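Local structure of NAD-dependent aldehyde dehydrogenase (Sinorhizobium meliloti, 3U4J) at residues V94-I108 against G202-I216. The protein probably oxidises aldehydes to carboxylic acids with NAD or NADP as acceptor, as other members of the aldehyde dehydrogenase family do, and binds calcium. Numbering follows the deposited sequence.
Sequences VADLILARQEELALI and GTSIRLAELAREAGI
Arg-206 and Glu-104 form a two-nitrogen salt bridge between helix 202-214 and helix 102-108. The guanidinium grips the carboxylate side-on. Its NE gives a bond of 2.7 Å to Glu-104 OE2, and its NH2 gives a nearly straight one (176°) to Glu-104 OE1. The two planes lie only 18° apart. Bends at chi2 and chi3 fold the arginine chain so that NH1 also reaches Glu-209 OE1, one turn along the same helix. A second salt bridge runs from Arg-101 NH2 to Glu-213 OE2 at 2.9 Å, more bent at 136°. One water joins the two salt bridges: it accepts from Arg-101 NE and Arg-206 NH2 and donates to Glu-213 OE1. Leu-97 CD2 lies over one face of the Arg-101 guanidinium, away from its centre.

The apolar layer is built around Val-94 and Leu-210. Val-94 is a knob in a hole formed by Leu-207, Leu-210, Ala-211 and Ala-214. Its CG2 lies 3.8 Å from Ala-214 CB, while CG1, anti to the backbone N, meets Leu-207 CD1. Leu-210 CD1 packs on Ile-98 CG1 at 4.0 Å, and its CD2 meets Leu-97 CB and Arg-101 CG. At the other end, Ile-108 CG2 touches Thr-203 CG2 at 3.5 Å. Thr-203 OG1 is hydrogen-bonded to Glu-109 OE2.

Helix 202-214 is the crossover between parallel strands 191-195 and 221-223, in what is probably the Rossmann-type cofactor-binding domain of this family. With an alanine at Arg-206, Glu-104 and Glu-209 would probably lose their shared cation, and the water one of its donors. The chemistry implies an apolar interior that holds helix 94-100, edged by charged side chains and a bridging water that tie helix 102-108 and the turn before it to helix 202-214.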
ATOM      1  N   VAL A  94     -22.208   8.406  15.197  1.00  8.74           N
ATOM      2  CA  VAL A  94     -21.528   9.232  16.210  1.00  7.89           C
ATOM      3  C   VAL A  94     -21.076  10.579  15.620  1.00  8.23           C
ATOM      4  O   VAL A  94     -21.300  11.626  16.222  1.00  8.39           O
ATOM      5  CB  VAL A  94     -20.302   8.516  16.822  1.00  8.24           C
ATOM      6  CG1 VAL A  94     -19.598   9.404  17.869  1.00  5.67           C
ATOM      7  CG2 VAL A  94     -20.706   7.163  17.432  1.00  9.14           C
ATOM      8  N   ALA A  95     -20.390  10.555  14.479  1.00  8.68           N
ATOM      9  CA  ALA A  95     -19.978  11.810  13.829  1.00  8.73           C
ATOM     10  C   ALA A  95     -21.174  12.740  13.592  1.00  9.84           C
ATOM     11  O   ALA A  95     -21.099  13.955  13.889  1.00 10.00           O
ATOM     12  CB  ALA A  95     -19.247  11.521  12.522  1.00  8.85           C
ATOM     13  N   ASP A  96     -22.287  12.179  13.110  1.00  9.29           N
ATOM     14  CA  ASP A  96     -23.549  12.960  12.980  1.00 10.39           C
ATOM     15  C   ASP A  96     -24.043  13.539  14.294  1.00  9.33           C
ATOM     16  O   ASP A  96     -24.502  14.664  14.321  1.00  8.51           O
ATOM     17  CB  ASP A  96     -24.695  12.127  12.393  1.00  9.61           C
ATOM     18  CG  ASP A  96     -24.508  11.856  10.922  1.00 15.99           C
ATOM     19  OD1 ASP A  96     -23.721  12.580  10.274  1.00 19.75           O
ATOM     20  OD2 ASP A  96     -25.132  10.904  10.419  1.00 21.16           O
ATOM     21  N   LEU A  97     -24.012  12.747  15.365  1.00  8.54           N
ATOM     22  CA  LEU A  97     -24.418  13.256  16.686  1.00  8.82           C
ATOM     23  C   LEU A  97     -23.539  14.377  17.211  1.00  8.95           C
ATOM     24  O   LEU A  97     -24.038  15.306  17.846  1.00  9.62           O
ATOM     25  CB  LEU A  97     -24.446  12.120  17.722  1.00  8.30           C
ATOM     26  CG  LEU A  97     -25.718  11.303  17.614  1.00  9.31           C
ATOM     27  CD1 LEU A  97     -25.479   9.942  18.296  1.00 10.71           C
ATOM     28  CD2 LEU A  97     -26.911  12.045  18.198  1.00 10.98           C
ATOM     29  N   ILE A  98     -22.228  14.256  16.995  1.00  8.83           N
ATOM     30  CA  ILE A  98     -21.280  15.318  17.379  1.00  9.00           C
ATOM     31  C   ILE A  98     -21.691  16.674  16.764  1.00  9.95           C
ATOM     32  O   ILE A  98     -21.775  17.693  17.465  1.00  9.91           O
ATOM     33  CB  ILE A  98     -19.840  14.944  17.017  1.00  8.72           C
ATOM     34  CG1 ILE A  98     -19.404  13.715  17.859  1.00  7.83           C
ATOM     35  CG2 ILE A  98     -18.892  16.161  17.277  1.00  8.30           C
ATOM     36  CD1 ILE A  98     -18.069  13.130  17.419  1.00  6.44           C
ATOM     37  N   LEU A  99     -21.996  16.671  15.469  1.00  9.45           N
ATOM     38  CA  LEU A  99     -22.534  17.853  14.822  1.00 10.95           C
ATOM     39  C   LEU A  99     -23.865  18.306  15.379  1.00 11.71           C
ATOM     40  O   LEU A  99     -24.057  19.490  15.615  1.00 11.74           O
ATOM     41  CB  LEU A  99     -22.610  17.674  13.301  1.00 11.20           C
ATOM     42  CG  LEU A  99     -21.275  17.639  12.559  1.00 13.04           C
ATOM     43  CD1 LEU A  99     -21.490  17.593  11.014  1.00 15.59           C
ATOM     44  CD2 LEU A  99     -20.356  18.839  12.954  1.00 11.99           C
ATOM     45  N   ALA A 100     -24.787  17.369  15.595  1.00 12.52           N
ATOM     46  CA  ALA A 100     -26.098  17.722  16.147  1.00 13.19           C
ATOM     47  C   ALA A 100     -25.934  18.358  17.554  1.00 13.33           C
ATOM     48  O   ALA A 100     -26.710  19.235  17.953  1.00 13.57           O
ATOM     49  CB  ALA A 100     -27.012  16.481  16.200  1.00 13.01           C
ATOM     50  N   ARG A 101     -24.922  17.930  18.302  1.00 12.51           N
ATOM     51  CA  ARG A 101     -24.708  18.477  19.644  1.00 12.60           C
ATOM     52  C   ARG A 101     -23.531  19.459  19.690  1.00 12.52           C
ATOM     53  O   ARG A 101     -22.903  19.647  20.752  1.00 11.39           O
ATOM     54  CB  ARG A 101     -24.496  17.365  20.685  1.00 12.75           C
ATOM     55  CG  ARG A 101     -25.485  16.183  20.617  1.00 15.52           C
ATOM     56  CD  ARG A 101     -26.915  16.565  21.025  1.00 21.84           C
ATOM     57  NE  ARG A 101     -27.746  15.357  20.992  1.00 26.43           N
ATOM     58  CZ  ARG A 101     -28.753  15.135  20.145  1.00 29.81           C
ATOM     59  NH1 ARG A 101     -29.114  16.059  19.252  1.00 30.29           N
ATOM     60  NH2 ARG A 101     -29.428  13.985  20.208  1.00 29.14           N
ATOM     61  N   GLN A 102     -23.232  20.092  18.557  1.00 11.91           N
ATOM     62  CA  GLN A 102     -21.997  20.889  18.478  1.00 11.82           C
ATOM     63  C   GLN A 102     -21.932  22.022  19.515  1.00 11.62           C
ATOM     64  O   GLN A 102     -20.905  22.182  20.172  1.00 11.33           O
ATOM     65  CB  GLN A 102     -21.737  21.444  17.072  1.00 11.89           C
ATOM     66  CG  GLN A 102     -20.424  22.256  16.961  1.00 11.92           C
ATOM     67  CD  GLN A 102     -20.075  22.598  15.507  1.00 17.56           C
ATOM     68  OE1 GLN A 102     -20.884  22.403  14.593  1.00 19.52           O
ATOM     69  NE2 GLN A 102     -18.880  23.086  15.290  1.00 13.42           N
ATOM     70  N   GLU A 103     -23.003  22.802  19.640  1.00 11.12           N
ATOM     71  CA  GLU A 103     -22.996  23.964  20.547  1.00 12.17           C
ATOM     72  C   GLU A 103     -22.912  23.547  22.023  1.00 11.54           C
ATOM     73  O   GLU A 103     -22.177  24.166  22.809  1.00 10.15           O
ATOM     74  CB  GLU A 103     -24.217  24.889  20.299  1.00 12.40           C
ATOM     75  CG  GLU A 103     -24.107  25.704  18.997  1.00 15.16           C
ATOM     76  CD  GLU A 103     -22.815  26.526  18.930  1.00 19.46           C
ATOM     77  OE1 GLU A 103     -22.522  27.312  19.868  1.00 18.44           O
ATOM     78  OE2 GLU A 103     -22.081  26.376  17.928  1.00 22.94           O
ATOM     79  N   GLU A 104     -23.660  22.498  22.374  1.00 12.11           N
ATOM     80  CA  GLU A 104     -23.585  21.874  23.703  1.00 12.90           C
ATOM     81  C   GLU A 104     -22.141  21.455  24.015  1.00 12.10           C
ATOM     82  O   GLU A 104     -21.619  21.743  25.097  1.00 12.18           O
ATOM     83  CB  GLU A 104     -24.490  20.631  23.804  1.00 13.39           C
ATOM     84  CG  GLU A 104     -24.472  19.946  25.201  1.00 15.60           C
ATOM     85  CD  GLU A 104     -25.000  18.480  25.214  1.00 20.50           C
ATOM     86  OE1 GLU A 104     -25.662  18.037  24.250  1.00 21.64           O
ATOM     87  OE2 GLU A 104     -24.750  17.766  26.217  1.00 22.87           O
ATOM     88  N   LEU A 105     -21.510  20.746  23.086  1.00 10.38           N
ATOM     89  CA  LEU A 105     -20.184  20.200  23.373  1.00  9.93           C
ATOM     90  C   LEU A 105     -19.126  21.302  23.462  1.00  9.43           C
ATOM     91  O   LEU A 105     -18.197  21.226  24.272  1.00  9.10           O
ATOM     92  CB  LEU A 105     -19.784  19.135  22.351  1.00  9.03           C
ATOM     93  CG  LEU A 105     -20.685  17.895  22.307  1.00 10.21           C
ATOM     94  CD1 LEU A 105     -20.412  17.135  21.012  1.00 10.02           C
ATOM     95  CD2 LEU A 105     -20.420  17.012  23.530  1.00 10.87           C
ATOM     96  N   ALA A 106     -19.289  22.334  22.643  1.00  9.82           N
ATOM     97  CA  ALA A 106     -18.292  23.402  22.556  1.00  9.61           C
ATOM     98  C   ALA A 106     -18.306  24.140  23.881  1.00  9.80           C
ATOM     99  O   ALA A 106     -17.238  24.518  24.420  1.00  9.17           O
ATOM    100  CB  ALA A 106     -18.625  24.372  21.392  1.00  9.08           C
ATOM    101  N   LEU A 107     -19.523  24.353  24.397  1.00  9.57           N
ATOM    102  CA  LEU A 107     -19.693  25.037  25.685  1.00 10.14           C
ATOM    103  C   LEU A 107     -19.057  24.261  26.859  1.00 10.58           C
ATOM    104  O   LEU A 107     -18.363  24.848  27.703  1.00 11.04           O
ATOM    105  CB  LEU A 107     -21.170  25.371  25.950  1.00  9.50           C
ATOM    106  CG  LEU A 107     -21.451  26.088  27.297  1.00 10.94           C
ATOM    107  CD1 LEU A 107     -20.713  27.466  27.413  1.00  9.43           C
ATOM    108  CD2 LEU A 107     -22.946  26.251  27.523  1.00  9.88           C
ATOM    109  N   ILE A 108     -19.286  22.951  26.912  1.00 11.21           N
ATOM    110  CA  ILE A 108     -18.644  22.105  27.929  1.00 11.90           C
ATOM    111  C   ILE A 108     -17.107  22.305  27.881  1.00 12.37           C
ATOM    112  O   ILE A 108     -16.493  22.619  28.900  1.00 11.86           O
ATOM    113  CB  ILE A 108     -19.030  20.617  27.764  1.00 11.64           C
ATOM    114  CG1 ILE A 108     -20.533  20.430  27.941  1.00 11.87           C
ATOM    115  CG2 ILE A 108     -18.284  19.694  28.809  1.00 12.00           C
ATOM    116  CD1 ILE A 108     -20.951  18.953  27.726  1.00 12.19           C
ATOM    117  N   GLY A 202     -16.058  16.171  31.036  1.00  9.96           N
ATOM    118  CA  GLY A 202     -17.425  16.337  30.556  1.00 10.14           C
ATOM    119  C   GLY A 202     -17.600  15.955  29.098  1.00 10.18           C
ATOM    120  O   GLY A 202     -18.486  15.157  28.764  1.00  9.93           O
ATOM    121  N   THR A 203     -16.767  16.492  28.205  1.00 10.37           N
ATOM    122  CA  THR A 203     -16.970  16.110  26.783  1.00 11.01           C
ATOM    123  C   THR A 203     -16.678  14.631  26.496  1.00 10.26           C
ATOM    124  O   THR A 203     -17.292  14.051  25.589  1.00 10.65           O
ATOM    125  CB  THR A 203     -16.249  17.037  25.759  1.00 10.81           C
ATOM    126  OG1 THR A 203     -14.853  16.978  25.978  1.00 13.22           O
ATOM    127  CG2 THR A 203     -16.740  18.444  25.887  1.00 10.84           C
ATOM    128  N   SER A 204     -15.780  14.007  27.270  1.00  8.88           N
ATOM    129  CA  SER A 204     -15.447  12.595  27.059  1.00  8.71           C
ATOM    130  C   SER A 204     -16.549  11.630  27.491  1.00  8.89           C
ATOM    131  O   SER A 204     -16.750  10.596  26.879  1.00  9.03           O
ATOM    132  CB  SER A 204     -14.123  12.241  27.764  1.00  9.05           C
ATOM    133  OG  SER A 204     -13.087  13.039  27.178  1.00 10.85           O
ATOM    134  N   ILE A 205     -17.247  11.975  28.564  1.00  9.55           N
ATOM    135  CA  ILE A 205     -18.380  11.200  29.021  1.00  8.66           C
ATOM    136  C   ILE A 205     -19.499  11.409  28.000  1.00  9.10           C
ATOM    137  O   ILE A 205     -20.159  10.447  27.582  1.00  8.36           O
ATOM    138  CB  ILE A 205     -18.824  11.679  30.445  1.00  9.48           C
ATOM    139  CG1 ILE A 205     -17.876  11.105  31.508  1.00  9.44           C
ATOM    140  CG2 ILE A 205     -20.271  11.296  30.723  1.00  5.47           C
ATOM    141  CD1 ILE A 205     -17.976  11.831  32.866  1.00  8.26           C
ATOM    142  N   ARG A 206     -19.703  12.654  27.583  1.00  9.05           N
ATOM    143  CA  ARG A 206     -20.692  12.898  26.524  1.00  9.49           C
ATOM    144  C   ARG A 206     -20.376  12.097  25.253  1.00  9.01           C
ATOM    145  O   ARG A 206     -21.286  11.560  24.621  1.00  8.48           O
ATOM    146  CB  ARG A 206     -20.894  14.403  26.186  1.00  9.18           C
ATOM    147  CG  ARG A 206     -21.567  15.243  27.272  1.00 11.88           C
ATOM    148  CD  ARG A 206     -23.011  14.845  27.557  1.00 15.05           C
ATOM    149  NE  ARG A 206     -23.915  15.238  26.469  1.00 15.93           N
ATOM    150  CZ  ARG A 206     -24.676  14.392  25.768  1.00 16.74           C
ATOM    151  NH1 ARG A 206     -24.669  13.093  26.033  1.00 14.97           N
ATOM    152  NH2 ARG A 206     -25.466  14.852  24.802  1.00 16.43           N
ATOM    153  N   LEU A 207     -19.098  11.993  24.890  1.00  9.23           N
ATOM    154  CA  LEU A 207     -18.739  11.243  23.668  1.00  8.72           C
ATOM    155  C   LEU A 207     -19.129   9.768  23.813  1.00  8.65           C
ATOM    156  O   LEU A 207     -19.657   9.173  22.864  1.00  8.25           O
ATOM    157  CB  LEU A 207     -17.240  11.378  23.354  1.00  8.22           C
ATOM    158  CG  LEU A 207     -16.652  10.761  22.099  1.00  8.69           C
ATOM    159  CD1 LEU A 207     -17.391  11.238  20.824  1.00 11.85           C
ATOM    160  CD2 LEU A 207     -15.152  11.113  22.000  1.00  9.92           C
ATOM    161  N   ALA A 208     -18.879   9.190  24.997  1.00  8.05           N
ATOM    162  CA  ALA A 208     -19.268   7.792  25.254  1.00  8.28           C
ATOM    163  C   ALA A 208     -20.791   7.647  25.221  1.00  7.81           C
ATOM    164  O   ALA A 208     -21.313   6.611  24.794  1.00  8.69           O
ATOM    165  CB  ALA A 208     -18.725   7.303  26.592  1.00  7.98           C
ATOM    166  N   GLU A 209     -21.483   8.676  25.693  1.00  8.16           N
ATOM    167  CA  GLU A 209     -22.950   8.677  25.684  1.00  9.26           C
ATOM    168  C   GLU A 209     -23.480   8.776  24.254  1.00  9.22           C
ATOM    169  O   GLU A 209     -24.471   8.134  23.908  1.00  9.75           O
ATOM    170  CB  GLU A 209     -23.508   9.782  26.597  1.00  9.61           C
ATOM    171  CG  GLU A 209     -23.154   9.532  28.087  1.00 10.68           C
ATOM    172  CD  GLU A 209     -23.597  10.664  29.017  1.00 15.04           C
ATOM    173  OE1 GLU A 209     -23.908  11.781  28.540  1.00 18.52           O
ATOM    174  OE2 GLU A 209     -23.608  10.456  30.247  1.00 16.80           O
ATOM    175  N   LEU A 210     -22.805   9.559  23.417  1.00  9.15           N
ATOM    176  CA  LEU A 210     -23.162   9.593  21.977  1.00  9.46           C
ATOM    177  C   LEU A 210     -22.937   8.245  21.293  1.00  8.98           C
ATOM    178  O   LEU A 210     -23.772   7.815  20.483  1.00  9.01           O
ATOM    179  CB  LEU A 210     -22.422  10.705  21.237  1.00  8.92           C
ATOM    180  CG  LEU A 210     -22.665  12.120  21.774  1.00 11.23           C
ATOM    181  CD1 LEU A 210     -21.965  13.156  20.898  1.00 11.50           C
ATOM    182  CD2 LEU A 210     -24.141  12.421  21.878  1.00 12.07           C
ATOM    183  N   ALA A 211     -21.828   7.571  21.605  1.00  8.44           N
ATOM    184  CA  ALA A 211     -21.615   6.214  21.084  1.00  8.87           C
ATOM    185  C   ALA A 211     -22.752   5.271  21.500  1.00  8.71           C
ATOM    186  O   ALA A 211     -23.254   4.453  20.689  1.00  9.41           O
ATOM    187  CB  ALA A 211     -20.220   5.636  21.532  1.00  8.15           C
ATOM    188  N   ARG A 212     -23.176   5.380  22.753  1.00  8.61           N
ATOM    189  CA  ARG A 212     -24.315   4.556  23.223  1.00  9.17           C
ATOM    190  C   ARG A 212     -25.575   4.941  22.439  1.00  9.83           C
ATOM    191  O   ARG A 212     -26.322   4.083  21.968  1.00  9.20           O
ATOM    192  CB  ARG A 212     -24.550   4.764  24.729  1.00  9.08           C
ATOM    193  CG  ARG A 212     -25.681   3.913  25.297  1.00  9.95           C
ATOM    194  CD  ARG A 212     -25.751   4.022  26.826  1.00  8.83           C
ATOM    195  NE  ARG A 212     -25.938   5.391  27.324  1.00 11.50           N
ATOM    196  CZ  ARG A 212     -25.781   5.730  28.607  1.00 11.46           C
ATOM    197  NH1 ARG A 212     -25.439   4.792  29.501  1.00 11.44           N
ATOM    198  NH2 ARG A 212     -25.953   6.988  28.997  1.00  8.25           N
ATOM    199  N   GLU A 213     -25.799   6.244  22.285  1.00 10.33           N
ATOM    200  CA  GLU A 213     -26.982   6.745  21.543  1.00 11.88           C
ATOM    201  C   GLU A 213     -27.012   6.265  20.066  1.00 11.70           C
ATOM    202  O   GLU A 213     -28.084   5.973  19.518  1.00 11.11           O
ATOM    203  CB  GLU A 213     -27.034   8.284  21.642  1.00 12.29           C
ATOM    204  CG  GLU A 213     -28.271   8.980  21.042  1.00 15.09           C
ATOM    205  CD  GLU A 213     -28.389  10.452  21.510  1.00 20.39           C
ATOM    206  OE1 GLU A 213     -27.570  10.883  22.364  1.00 21.81           O
ATOM    207  OE2 GLU A 213     -29.301  11.185  21.041  1.00 20.57           O
ATOM    208  N   ALA A 214     -25.836   6.174  19.445  1.00 11.33           N
ATOM    209  CA  ALA A 214     -25.694   5.696  18.064  1.00 11.90           C
ATOM    210  C   ALA A 214     -25.971   4.199  17.932  1.00 12.87           C
ATOM    211  O   ALA A 214     -26.158   3.717  16.819  1.00 13.65           O
ATOM    212  CB  ALA A 214     -24.284   6.001  17.523  1.00 11.10           C
ATOM    213  N   GLY A 215     -25.940   3.464  19.045  1.00 12.75           N
ATOM    214  CA  GLY A 215     -26.183   2.014  19.024  1.00 13.11           C
ATOM    215  C   GLY A 215     -24.915   1.168  19.090  1.00 12.70           C
ATOM    216  O   GLY A 215     -24.937  -0.011  18.766  1.00 12.09           O
ATOM    217  N   ILE A 216     -23.790   1.767  19.470  1.00 12.45           N
ATOM    218  CA  ILE A 216     -22.555   0.985  19.619  1.00 12.81           C
ATOM    219  C   ILE A 216     -22.771   0.034  20.785  1.00 13.07           C
ATOM    220  O   ILE A 216     -23.280   0.465  21.831  1.00 15.39           O
ATOM    221  CB  ILE A 216     -21.285   1.883  19.751  1.00 12.74           C
ATOM    222  CG1 ILE A 216     -21.086   2.630  18.415  1.00 15.98           C
ATOM    223  CG2 ILE A 216     -20.053   1.057  20.041  1.00 12.41           C
ATOM    224  CD1 ILE A 216     -19.802   3.500  18.311  1.00 17.75           C
TER
HETATM  225  O   HOH W   1     -27.399  13.569  23.083  1.00 19.28           O